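Local coordinates for protein GCN5-related N-acetyltransferase (Anabaena variabilis, PDB 2OZG) that probably transfers an acetyl group from acetyl-coenzyme A to an amino group of its substrate, possibly an aminoglycoside, and binds coenzyme A, at residues A[99-104]-A[129-134]; A[263-268]-A[278-283]; A[287-292]-A[320-325]; A[328-333]-A[382-387]. All coordinates share one frame; numbering follows the deposited sequence.

Contact 1: A[99-104]-A[129-134]; sequences ALIQHT and AGYEQA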
loop_
_atom_site.group_PDB
_atom_site.type_symbol
_atom_site.label_atom_id
_atom_site.label_comp_id
_atom_site.label_asym_id
_atom_site.label_seq_id
_atom_site.Cartn_x
_atom_site.Cartn_y
_atom_site.Cartn_z
ATOM N N ALA A 99 32.027 -14.603 -22.603
ATOM C CA ALA A 99 33.010 -14.421 -23.660
ATOM C C ALA A 99 33.298 -12.926 -23.801
ATOM O O ALA A 99 34.435 -12.498 -23.794
ATOM C CB ALA A 99 32.526 -15.028 -24.981
ATOM N N LEU A 100 32.245 -12.121 -23.888
ATOM C CA LEU A 100 32.407 -10.673 -24.022
ATOM C C LEU A 100 33.287 -10.075 -22.909
ATOM O O LEU A 100 34.257 -9.318 -23.149
ATOM C CB LEU A 100 31.011 -10.011 -24.011
ATOM C CG LEU A 100 30.929 -8.480 -24.079
ATOM C CD1 LEU A 100 31.631 -7.858 -25.311
ATOM C CD2 LEU A 100 29.484 -8.082 -24.042
ATOM N N ILE A 101 32.972 -10.428 -21.677
ATOM C CA ILE A 101 33.706 -9.885 -20.530
ATOM C C ILE A 101 35.181 -10.284 -20.487
ATOM O O ILE A 101 36.072 -9.486 -20.170
ATOM C CB ILE A 101 32.994 -10.244 -19.198
ATOM C CG1 ILE A 101 31.572 -9.658 -19.155
ATOM C CG2 ILE A 101 33.863 -9.728 -17.979
ATOM C CD1 ILE A 101 31.481 -8.138 -19.370
ATOM N N GLN A 102 35.449 -11.504 -20.850
ATOM C CA GLN A 102 36.808 -11.982 -20.917
ATOM C C GLN A 102 37.610 -11.248 -21.997
ATOM O O GLN A 102 38.717 -10.827 -21.759
ATOM C CB GLN A 102 36.768 -13.485 -21.184
ATOM C CG GLN A 102 36.169 -14.282 -20.015
ATOM C CD GLN A 102 36.124 -15.808 -20.312
ATOM O OE1 GLN A 102 35.907 -16.222 -21.459
ATOM N NE2 GLN A 102 36.277 -16.632 -19.262
ATOM N N HIS A 103 37.048 -11.121 -23.197
ATOM C CA HIS A 103 37.687 -10.342 -24.255
ATOM C C HIS A 103 37.954 -8.931 -23.834
ATOM O O HIS A 103 39.014 -8.421 -24.091
ATOM C CB HIS A 103 36.860 -10.346 -25.564
ATOM C CG HIS A 103 37.047 -11.581 -26.389
ATOM N ND1 HIS A 103 36.016 -12.456 -26.682
ATOM C CD2 HIS A 103 38.153 -12.089 -27.000
ATOM C CE1 HIS A 103 36.471 -13.438 -27.444
ATOM N NE2 HIS A 103 37.763 -13.240 -27.646
ATOM N N THR A 104 36.959 -8.286 -23.247
ATOM C CA THR A 104 37.076 -6.948 -22.724
ATOM C C THR A 104 38.199 -6.821 -21.697
ATOM O O THR A 104 38.997 -5.897 -21.763
ATOM C CB THR A 104 35.719 -6.530 -22.058
ATOM O OG1 THR A 104 34.692 -6.591 -23.046
ATOM C CG2 THR A 104 35.772 -5.145 -21.502
ATOM N N ALA A 129 34.446 -13.939 -14.090
ATOM C CA ALA A 129 35.597 -13.291 -14.719
ATOM C C ALA A 129 36.531 -12.600 -13.744
ATOM O O ALA A 129 37.375 -11.777 -14.171
ATOM C CB ALA A 129 35.110 -12.289 -15.778
ATOM N N GLY A 130 36.335 -12.868 -12.451
ATOM C CA GLY A 130 37.162 -12.280 -11.393
ATOM C C GLY A 130 36.833 -10.951 -10.766
ATOM O O GLY A 130 37.678 -10.420 -9.997
ATOM N N TYR A 131 35.661 -10.391 -11.093
ATOM C CA TYR A 131 35.148 -9.177 -10.422
ATOM C C TYR A 131 34.623 -9.589 -9.055
ATOM O O TYR A 131 34.091 -10.689 -8.903
ATOM C CB TYR A 131 33.977 -8.515 -11.186
ATOM C CG TYR A 131 34.374 -7.761 -12.433
ATOM C CD1 TYR A 131 34.555 -8.404 -13.624
ATOM C CD2 TYR A 131 34.547 -6.383 -12.401
ATOM C CE1 TYR A 131 34.978 -7.733 -14.740
ATOM C CE2 TYR A 131 34.932 -5.672 -13.538
ATOM C CZ TYR A 131 35.146 -6.338 -14.687
ATOM O OH TYR A 131 35.525 -5.651 -15.824
ATOM N N GLU A 132 34.727 -8.676 -8.075
ATOM C CA GLU A 132 34.131 -8.932 -6.771
ATOM C C GLU A 132 33.600 -7.681 -6.130
ATOM O O GLU A 132 34.041 -6.597 -6.425
ATOM C CB GLU A 132 35.128 -9.618 -5.821
ATOM C CG GLU A 132 34.543 -10.141 -4.459
ATOM C CD GLU A 132 33.322 -11.076 -4.633
ATOM O OE1 GLU A 132 32.188 -10.559 -4.729
ATOM O OE2 GLU A 132 33.497 -12.305 -4.649
ATOM N N GLN A 133 32.630 -7.838 -5.231
ATOM C CA GLN A 133 32.153 -6.694 -4.457
ATOM C C GLN A 133 33.332 -5.942 -3.911
ATOM O O GLN A 133 34.250 -6.532 -3.350
ATOM C CB GLN A 133 31.262 -7.132 -3.310
ATOM C CG GLN A 133 30.019 -7.880 -3.775
ATOM C CD GLN A 133 29.065 -8.109 -2.645
ATOM O OE1 GLN A 133 29.472 -8.022 -1.491
ATOM N NE2 GLN A 133 27.760 -8.357 -2.966
ATOM N N ALA A 134 33.318 -4.618 -4.069
ATOM C CA ALA A 134 34.461 -3.845 -3.714
ATOM C C ALA A 134 34.170 -2.426 -3.237
ATOM O O ALA A 134 35.069 -1.771 -2.721
ATOM C CB ALA A 134 35.404 -3.796 -4.904
#

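Contact 2: A[263-268]-A[278-283]; sequences SSVIDA and ATIRSQ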
loop_
_atom_site.group_PDB
_atom_site.type_symbol
_atom_site.label_atom_id
_atom_site.label_comp_id
_atom_site.label_asym_id
_atom_site.label_seq_id
_atom_site.Cartn_x
_atom_site.Cartn_y
_atom_site.Cartn_z
ATOM N N SER A 263 25.392 9.025 -0.886
ATOM C CA SER A 263 26.465 9.120 -0.007
ATOM C C SER A 263 27.039 7.706 0.254
ATOM O O SER A 263 26.845 6.723 -0.490
ATOM C CB SER A 263 25.979 9.780 1.273
ATOM O OG SER A 263 27.058 10.205 2.025
ATOM N N SER A 264 27.841 7.675 1.287
ATOM C CA SER A 264 28.381 6.483 1.813
ATOM C C SER A 264 27.314 5.766 2.626
ATOM O O SER A 264 26.338 6.391 3.108
ATOM C CB SER A 264 29.438 6.870 2.821
ATOM O OG SER A 264 29.874 5.654 3.386
ATOM N N VAL A 265 27.532 4.495 2.889
ATOM C CA VAL A 265 26.580 3.760 3.717
ATOM C C VAL A 265 26.649 4.294 5.146
ATOM O O VAL A 265 25.640 4.379 5.818
ATOM C CB VAL A 265 26.817 2.255 3.583
ATOM C CG1 VAL A 265 25.803 1.491 4.369
ATOM C CG2 VAL A 265 26.675 1.848 2.087
ATOM N N ILE A 266 27.839 4.674 5.609
ATOM C CA ILE A 266 27.984 5.338 6.875
ATOM C C ILE A 266 28.100 6.835 6.570
ATOM O O ILE A 266 29.160 7.425 6.653
ATOM C CB ILE A 266 29.223 4.858 7.671
ATOM C CG1 ILE A 266 29.226 3.350 7.757
ATOM C CG2 ILE A 266 29.152 5.435 9.108
ATOM C CD1 ILE A 266 28.216 2.866 8.688
ATOM N N ASP A 267 26.992 7.438 6.207
ATOM C CA ASP A 267 27.011 8.816 5.807
ATOM C C ASP A 267 27.337 9.772 6.972
ATOM O O ASP A 267 26.711 9.737 8.010
ATOM C CB ASP A 267 25.668 9.156 5.182
ATOM C CG ASP A 267 25.414 10.645 5.101
ATOM O OD1 ASP A 267 25.920 11.287 4.183
ATOM O OD2 ASP A 267 24.656 11.155 5.959
ATOM N N ALA A 268 28.250 10.698 6.728
ATOM C CA ALA A 268 28.663 11.686 7.712
ATOM C C ALA A 268 27.780 12.955 7.759
ATOM O O ALA A 268 27.730 13.646 8.793
ATOM C CB ALA A 268 30.121 12.069 7.443
ATOM N N ALA A 278 16.817 10.451 8.626
ATOM C CA ALA A 278 17.172 10.032 7.291
ATOM C C ALA A 278 17.174 8.522 7.207
ATOM O O ALA A 278 17.525 7.869 8.167
ATOM C CB ALA A 278 18.535 10.580 6.928
ATOM N N THR A 279 16.776 7.945 6.077
ATOM C CA THR A 279 16.843 6.491 5.943
ATOM C C THR A 279 17.515 6.120 4.650
ATOM O O THR A 279 17.583 6.922 3.722
ATOM C CB THR A 279 15.427 5.872 5.942
ATOM O OG1 THR A 279 14.651 6.517 4.963
ATOM C CG2 THR A 279 14.737 6.113 7.243
ATOM N N ILE A 280 17.959 4.874 4.567
ATOM C CA ILE A 280 18.562 4.396 3.365
ATOM C C ILE A 280 17.440 3.876 2.473
ATOM O O ILE A 280 16.712 3.018 2.864
ATOM C CB ILE A 280 19.652 3.321 3.653
ATOM C CG1 ILE A 280 20.905 4.019 4.196
ATOM C CG2 ILE A 280 19.994 2.565 2.436
ATOM C CD1 ILE A 280 21.972 3.064 4.756
ATOM N N ARG A 281 17.291 4.476 1.288
ATOM C CA ARG A 281 16.262 4.125 0.339
ATOM C C ARG A 281 16.725 2.921 -0.463
ATOM O O ARG A 281 15.941 2.055 -0.783
ATOM C CB ARG A 281 16.054 5.322 -0.573
ATOM C CG ARG A 281 14.996 5.221 -1.647
ATOM C CD ARG A 281 15.013 6.610 -2.330
ATOM N NE ARG A 281 14.023 6.862 -3.367
ATOM C CZ ARG A 281 12.780 7.288 -3.144
ATOM N NH1 ARG A 281 12.335 7.482 -1.901
ATOM N NH2 ARG A 281 11.976 7.496 -4.182
ATOM N N SER A 282 18.004 2.899 -0.839
ATOM C CA SER A 282 18.551 1.764 -1.554
ATOM C C SER A 282 20.059 1.827 -1.509
ATOM O O SER A 282 20.688 2.891 -1.232
ATOM C CB SER A 282 18.124 1.769 -3.020
ATOM O OG SER A 282 18.495 2.992 -3.611
ATOM N N GLN A 283 20.654 0.672 -1.723
ATOM C CA GLN A 283 22.099 0.583 -1.782
ATOM C C GLN A 283 22.510 -0.462 -2.795
ATOM O O GLN A 283 21.718 -1.333 -3.204
ATOM C CB GLN A 283 22.656 0.207 -0.433
ATOM C CG GLN A 283 22.252 -1.180 -0.023
ATOM C CD GLN A 283 22.878 -1.574 1.257
ATOM O OE1 GLN A 283 24.107 -1.735 1.337
ATOM N NE2 GLN A 283 22.048 -1.770 2.283
#

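Contact 3: A[287-292]-A[320-325]; sequences MLRIVN and ATNQGK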
loop_
_atom_site.group_PDB
_atom_site.type_symbol
_atom_site.label_atom_id
_atom_site.label_comp_id
_atom_site.label_asym_id
_atom_site.label_seq_id
_atom_site.Cartn_x
_atom_site.Cartn_y
_atom_site.Cartn_z
HETATM N N MSE A 287 31.479 -3.618 -8.240
HETATM C CA MSE A 287 32.498 -4.602 -8.254
HETATM C C MSE A 287 33.719 -4.120 -8.915
HETATM O O MSE A 287 33.666 -3.257 -9.798
HETATM C CB MSE A 287 31.971 -5.796 -8.994
HETATM C CG MSE A 287 30.851 -6.546 -8.302
HETATM SE SE MSE A 287 30.358 -8.203 -9.268
HETATM C CE MSE A 287 30.273 -9.478 -7.741
ATOM N N LEU A 288 34.832 -4.735 -8.556
ATOM C CA LEU A 288 36.156 -4.380 -9.108
ATOM C C LEU A 288 36.918 -5.625 -9.553
ATOM O O LEU A 288 36.843 -6.671 -8.916
ATOM C CB LEU A 288 36.976 -3.657 -8.013
ATOM C CG LEU A 288 38.351 -3.088 -8.451
ATOM C CD1 LEU A 288 38.646 -1.674 -7.983
ATOM C CD2 LEU A 288 39.495 -4.055 -8.051
ATOM N N ARG A 289 37.647 -5.496 -10.656
ATOM C CA ARG A 289 38.498 -6.535 -11.130
ATOM C C ARG A 289 39.927 -6.015 -11.055
ATOM O O ARG A 289 40.241 -4.922 -11.575
ATOM C CB ARG A 289 38.146 -6.906 -12.581
ATOM C CG ARG A 289 38.310 -8.448 -12.900
ATOM C CD ARG A 289 39.721 -8.970 -12.952
ATOM N NE ARG A 289 39.687 -10.393 -13.305
ATOM C CZ ARG A 289 40.756 -11.162 -13.419
ATOM N NH1 ARG A 289 41.973 -10.668 -13.197
ATOM N NH2 ARG A 289 40.609 -12.440 -13.699
ATOM N N ILE A 290 40.789 -6.752 -10.375
ATOM C CA ILE A 290 42.231 -6.461 -10.428
ATOM C C ILE A 290 42.728 -7.033 -11.741
ATOM O O ILE A 290 42.840 -8.241 -11.904
ATOM C CB ILE A 290 42.974 -7.102 -9.257
ATOM C CG1 ILE A 290 42.395 -6.592 -7.925
ATOM C CG2 ILE A 290 44.504 -6.913 -9.405
ATOM C CD1 ILE A 290 42.863 -5.225 -7.438
ATOM N N VAL A 291 42.979 -6.157 -12.700
ATOM C CA VAL A 291 43.422 -6.572 -14.017
ATOM C C VAL A 291 44.940 -6.883 -14.048
ATOM O O VAL A 291 45.391 -7.861 -14.686
ATOM C CB VAL A 291 43.072 -5.503 -15.063
ATOM C CG1 VAL A 291 43.592 -5.903 -16.455
ATOM C CG2 VAL A 291 41.556 -5.261 -15.099
ATOM N N ASN A 292 45.712 -6.045 -13.348
ATOM C CA ASN A 292 47.169 -6.236 -13.182
ATOM C C ASN A 292 47.566 -6.091 -11.703
ATOM O O ASN A 292 47.492 -5.002 -11.130
ATOM C CB ASN A 292 47.939 -5.274 -14.052
ATOM C CG ASN A 292 49.405 -5.603 -14.083
ATOM O OD1 ASN A 292 50.108 -5.543 -13.071
ATOM N ND2 ASN A 292 49.863 -6.004 -15.236
ATOM N N ALA A 320 46.939 -15.025 -16.630
ATOM C CA ALA A 320 48.086 -15.739 -16.098
ATOM C C ALA A 320 49.167 -14.878 -15.446
ATOM O O ALA A 320 49.805 -15.339 -14.523
ATOM C CB ALA A 320 48.722 -16.592 -17.185
ATOM N N THR A 321 49.404 -13.663 -15.921
ATOM C CA THR A 321 50.437 -12.812 -15.292
ATOM C C THR A 321 50.160 -12.406 -13.840
ATOM O O THR A 321 51.038 -11.895 -13.154
ATOM C CB THR A 321 50.671 -11.511 -16.097
ATOM O OG1 THR A 321 49.487 -10.716 -16.083
ATOM C CG2 THR A 321 51.095 -11.832 -17.550
ATOM N N ASN A 322 48.927 -12.571 -13.378
ATOM C CA ASN A 322 48.546 -12.255 -12.029
ATOM C C ASN A 322 48.579 -13.484 -11.080
ATOM O O ASN A 322 48.355 -13.380 -9.856
ATOM C CB ASN A 322 47.089 -11.779 -12.036
ATOM C CG ASN A 322 46.894 -10.417 -12.686
ATOM O OD1 ASN A 322 47.781 -9.594 -12.691
ATOM N ND2 ASN A 322 45.699 -10.181 -13.193
ATOM N N GLN A 323 48.782 -14.651 -11.669
ATOM C CA GLN A 323 48.767 -15.903 -10.928
ATOM C C GLN A 323 50.145 -16.117 -10.376
ATOM O O GLN A 323 51.046 -16.276 -11.149
ATOM C CB GLN A 323 48.458 -17.037 -11.917
ATOM C CG GLN A 323 48.614 -18.445 -11.410
ATOM C CD GLN A 323 47.507 -18.908 -10.524
ATOM O OE1 GLN A 323 46.311 -18.861 -10.876
ATOM N NE2 GLN A 323 47.896 -19.416 -9.372
ATOM N N GLY A 324 50.335 -16.119 -9.064
ATOM C CA GLY A 324 51.671 -16.396 -8.531
ATOM C C GLY A 324 51.946 -15.694 -7.225
ATOM O O GLY A 324 51.031 -15.183 -6.578
ATOM N N LYS A 325 53.226 -15.615 -6.863
ATOM C CA LYS A 325 53.607 -15.002 -5.605
ATOM C C LYS A 325 54.191 -13.619 -5.849
ATOM O O LYS A 325 54.927 -13.435 -6.782
ATOM C CB LYS A 325 54.606 -15.861 -4.870
ATOM C CG LYS A 325 54.078 -17.221 -4.397
ATOM C CD LYS A 325 55.292 -18.007 -3.917
ATOM C CE LYS A 325 54.937 -19.242 -3.150
ATOM N NZ LYS A 325 56.215 -19.890 -2.644
HETATM O O HOH W 1 50.807 -8.467 -12.000
#

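Contact 4: A[328-333]-A[382-387]; sequences LSVANG and TQIFAG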
loop_
_atom_site.group_PDB
_atom_site.type_symbol
_atom_site.label_atom_id
_atom_site.label_comp_id
_atom_site.label_asym_id
_atom_site.label_seq_id
_atom_site.Cartn_x
_atom_site.Cartn_y
_atom_site.Cartn_z
ATOM N N LEU A 328 54.504 -7.398 -1.680
ATOM C CA LEU A 328 54.092 -6.004 -1.601
ATOM C C LEU A 328 54.882 -5.354 -0.467
ATOM O O LEU A 328 54.688 -5.727 0.702
ATOM C CB LEU A 328 52.614 -5.942 -1.229
ATOM C CG LEU A 328 52.001 -4.592 -1.023
ATOM C CD1 LEU A 328 52.142 -3.732 -2.268
ATOM C CD2 LEU A 328 50.550 -4.791 -0.614
ATOM N N SER A 329 55.760 -4.401 -0.776
ATOM C CA SER A 329 56.533 -3.713 0.275
ATOM C C SER A 329 56.030 -2.304 0.345
ATOM O O SER A 329 56.083 -1.570 -0.648
ATOM C CB SER A 329 58.058 -3.662 -0.031
ATOM O OG SER A 329 58.543 -4.974 -0.182
ATOM N N VAL A 330 55.522 -1.925 1.502
ATOM C CA VAL A 330 54.945 -0.585 1.718
ATOM C C VAL A 330 55.779 0.246 2.708
ATOM O O VAL A 330 56.205 -0.223 3.771
ATOM C CB VAL A 330 53.448 -0.696 2.186
ATOM C CG1 VAL A 330 52.826 0.675 2.411
ATOM C CG2 VAL A 330 52.610 -1.449 1.144
ATOM N N ALA A 331 56.028 1.494 2.346
ATOM C CA ALA A 331 56.733 2.421 3.230
ATOM C C ALA A 331 56.480 3.811 2.677
ATOM O O ALA A 331 56.291 3.989 1.467
ATOM C CB ALA A 331 58.167 2.149 3.258
ATOM N N ASN A 332 56.370 4.771 3.586
ATOM C CA ASN A 332 56.203 6.170 3.244
ATOM C C ASN A 332 55.056 6.419 2.330
ATOM O O ASN A 332 55.115 7.299 1.475
ATOM C CB ASN A 332 57.480 6.701 2.601
ATOM C CG ASN A 332 58.685 6.433 3.436
ATOM O OD1 ASN A 332 59.522 5.644 3.042
ATOM N ND2 ASN A 332 58.739 7.007 4.631
ATOM N N GLY A 333 53.991 5.668 2.535
ATOM C CA GLY A 333 52.750 5.856 1.745
ATOM C C GLY A 333 52.769 5.288 0.336
ATOM O O GLY A 333 51.787 5.411 -0.406
ATOM N N THR A 382 46.208 -5.786 7.380
ATOM C CA THR A 382 45.267 -4.876 8.004
ATOM C C THR A 382 45.844 -3.477 8.023
ATOM O O THR A 382 45.149 -2.522 7.724
ATOM C CB THR A 382 44.944 -5.334 9.435
ATOM O OG1 THR A 382 44.403 -6.640 9.380
ATOM C CG2 THR A 382 43.965 -4.438 10.110
ATOM N N GLN A 383 47.125 -3.373 8.355
ATOM C CA GLN A 383 47.792 -2.088 8.421
ATOM C C GLN A 383 47.871 -1.441 7.028
ATOM O O GLN A 383 47.587 -0.241 6.861
ATOM C CB GLN A 383 49.217 -2.278 8.975
ATOM C CG GLN A 383 49.250 -2.736 10.452
ATOM C CD GLN A 383 50.625 -3.155 10.907
ATOM O OE1 GLN A 383 51.477 -3.487 10.079
ATOM N NE2 GLN A 383 50.842 -3.194 12.222
ATOM N N ILE A 384 48.248 -2.250 6.035
ATOM C CA ILE A 384 48.400 -1.777 4.632
ATOM C C ILE A 384 47.114 -1.270 3.996
ATOM O O ILE A 384 47.096 -0.197 3.344
ATOM C CB ILE A 384 49.006 -2.905 3.745
ATOM C CG1 ILE A 384 50.444 -3.193 4.171
ATOM C CG2 ILE A 384 49.024 -2.569 2.251
ATOM C CD1 ILE A 384 51.053 -4.449 3.570
ATOM N N PHE A 385 46.044 -2.051 4.144
ATOM C CA PHE A 385 44.808 -1.758 3.386
ATOM C C PHE A 385 43.727 -1.010 4.131
ATOM O O PHE A 385 42.671 -0.788 3.575
ATOM C CB PHE A 385 44.228 -3.050 2.777
ATOM C CG PHE A 385 45.140 -3.671 1.736
ATOM C CD1 PHE A 385 45.220 -3.115 0.450
ATOM C CD2 PHE A 385 45.881 -4.805 2.030
ATOM C CE1 PHE A 385 46.098 -3.644 -0.497
ATOM C CE2 PHE A 385 46.783 -5.357 1.076
ATOM C CZ PHE A 385 46.871 -4.771 -0.176
ATOM N N ALA A 386 44.017 -0.580 5.349
ATOM C CA ALA A 386 43.041 0.134 6.201
ATOM C C ALA A 386 42.674 1.432 5.529
ATOM O O ALA A 386 43.516 2.054 4.887
ATOM C CB ALA A 386 43.649 0.415 7.565
ATOM N N GLY A 387 41.421 1.841 5.670
ATOM C CA GLY A 387 40.981 3.045 5.030
ATOM C C GLY A 387 39.492 3.267 5.190
ATOM O O GLY A 387 38.770 2.410 5.676
#

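Contact 1: A[99-104]-A[129-134]
Next to Ile-101, whose side chain meets Ala-129 and Tyr-131, the carbonyl oxygen of Leu-100 is gripped twice by a single residue. Thr-104 N gives it the ordinary helical bond, and Thr-104 OG1 donates to Leu-100 O at 2.8 Å from well above the carbonyl plane. Threonine suits this buried turn because its hydroxyl is satisfied within its own helix. Ile-101 places CG2 anti to its backbone N, which sends this branch toward the chain leaving helix 123-128. Ile-101 CG2 lies 3.6 Å from CB of Ala-129, a residue small enough to sit close to the helix. Ile-101 CG2 also comes to 4.0 Å from Tyr-131 CE1, meeting the ring obliquely. Between these two partners, Gly-130 takes a positive phi (88°) as the C-prime residue of a Schellman motif, with Tyr-131 N bonded to Tyr-126 O; a CB here would run into the preceding carbonyl oxygen. Helix 96-110 belongs to the GNAT fold and follows the coenzyme A-binding residues Gly-93 and Gly-95. The side chain of Ile-101 stands about 7 Å from the cofactor and next to the coenzyme A-binding Val-85, consistent with a second-shell place. Tyr-131 OH is hydrogen-bonded to Ser-116 OG, which fixes the far end of the ring.

Contact 2: A[263-268]-A[278-283]
An ST turn carries Val-265 to its meeting with Ile-280 and Gln-283, just after strand 258-263 ends. Ser-264 OG accepts from Ile-266 N at 3.2 Å, and this bond curls the backbone round the valine. CD1, the tip of Ile-280, comes to 4.0 Å from Val-265 O, and it lies 4.2 Å from Val-265 CG1 with the two side chains crossing at about a right angle. The isoleucine reaches this far because its CG1 arm is extended (chi2 170°), and both branched residues offer methyls to each other. Gln-283 stays looser, its OE1 4.5 Å from Val-265 CG2. Along strand 279-290, Arg-281 and Ser-282 both face Val-139 in a classic beta bulge. The extra residue shifts the alternation of the strand, so that Ile-280 and Gln-283, three positions apart, both point toward the turn. Within the loop, Ser-263 OG donates at 2.7 Å to Asp-267 OD1, which accepts through its anti lone pair. The Val-265 side meets a second subunit: Val-265 packs on Val-265 of that chain, and Ile-280 and Gln-283 each touch the other residue's counterpart there. Asp-267 O accepts a hydrogen bond from Arg-285 NH2 of the same second subunit.

Contact 3: A[287-292]-A[320-325]
Asn-322 holds CG anti to its own carbonyl carbon (chi1 -70°), and Arg-289 bends at chi2 (-70°); these two torsions bring amide and guanidinium together beside the N-cap of helix 293-299. The strand 279-290 here gives way to that helix, whose cap is Asn-292, with OD1 accepting from Lys-295 N. The contact thus joins the end of a GNAT-family strand to the sterol carrier protein domain. Its one direct hydrogen bond runs from Asn-322 ND2 to Val-291 O, 2.8 Å long and nearly straight at the hydrogen (165°). The oxygen lies close to the amide plane of the asparagine, but the donor stands well above the plane of the carbonyl. Arg-289 folds back on its own strand, NH1 donating to Ile-290 O at 2.9 Å. Asn-322 ND2 sits at the edge of the guanidinium, near its plane, 3.8 Å from Arg-289 NH1. That the two donors lie so near is consistent with Asp-316 OD2 accepting from both, in a salt bridge with the arginine and a hydrogen bond from the amide; its negative charge probably offsets the positive charge of the buried guanidinium. Asparagine suits position 322 because its two polar ends do different work: while ND2 donates, OD1 accepts from Val-293 N in the new helix. The same Asn-322 OD1 sits 3.4 Å from Asn-292 CA. A water bridges the two asparagines, only weakly at Asn-322, and it donates to OD1 of Asn-292 at 3.2 Å.

Contact 4: A[328-333]-A[382-387]
Leu-328, Val-330, Ile-384 and Phe-385 form the close-packed part of this contact, where strand 324-331 meets helix 375-385 near its C-terminal part. The strand alternates, so Leu-328 and Val-330 point toward the helix while Ser-329, between them, points away to the partly exposed face. Leu-328 and Ile-384 reach toward each other tip to tip, CD2 of the leucine standing 3.9 Å from CG2 of the isoleucine. The same Leu-328 CD2 approaches the Phe-385 ring obliquely and lies 3.7 Å from its CZ. Ile-384 puts CG2 anti to its backbone N, which swings this methyl between its neighbours: it lies 3.9 Å from Val-330 CG2, and it also rests over the centre of one face of the Phe-385 ring, 3.7 Å above the plane. Leu-297 of helix 293-299 and Tyr-302 close in on the same cluster.

The rest of both segments is looser. Beyond Ala-331 the chain turns back through Asn-332 and Gly-333, whose positive phi values suit a tight hairpin into strand 334-339, and Ala-386 and Gly-387 are exposed. Gln-383 is turned to other work, its NE2 bonded to Leu-304 O of a second subunit. Between strand and helix only carbon meets carbon, which implies that the helix is held on the sheet of the sterol carrier protein domain here by shape and burial rather than by directed polar bonds.

Overall arrangement
The four contacts follow one another along the chain without overlapping. Contacts 1 and 3 are neighbours, their centres 11 Å apart, because strands 132-143 and 279-290 pair side by side. Contact 2 lies on the other side of the chain's centre, its own centre about 31 Å from that of contact 3, yet both use strand 279-290, which pairs with strands 115-118 and 132-143 and so spans the distance between them. Strand 324-331 similarly links contact 3 to contact 4, centred about 19 Å away within the sterol carrier protein domain. Contact 1 lies near the coenzyme A site; contacts 1, 2 and 4 also have residues within reach of a second subunit, so all three regions lie at or near subunit interfaces.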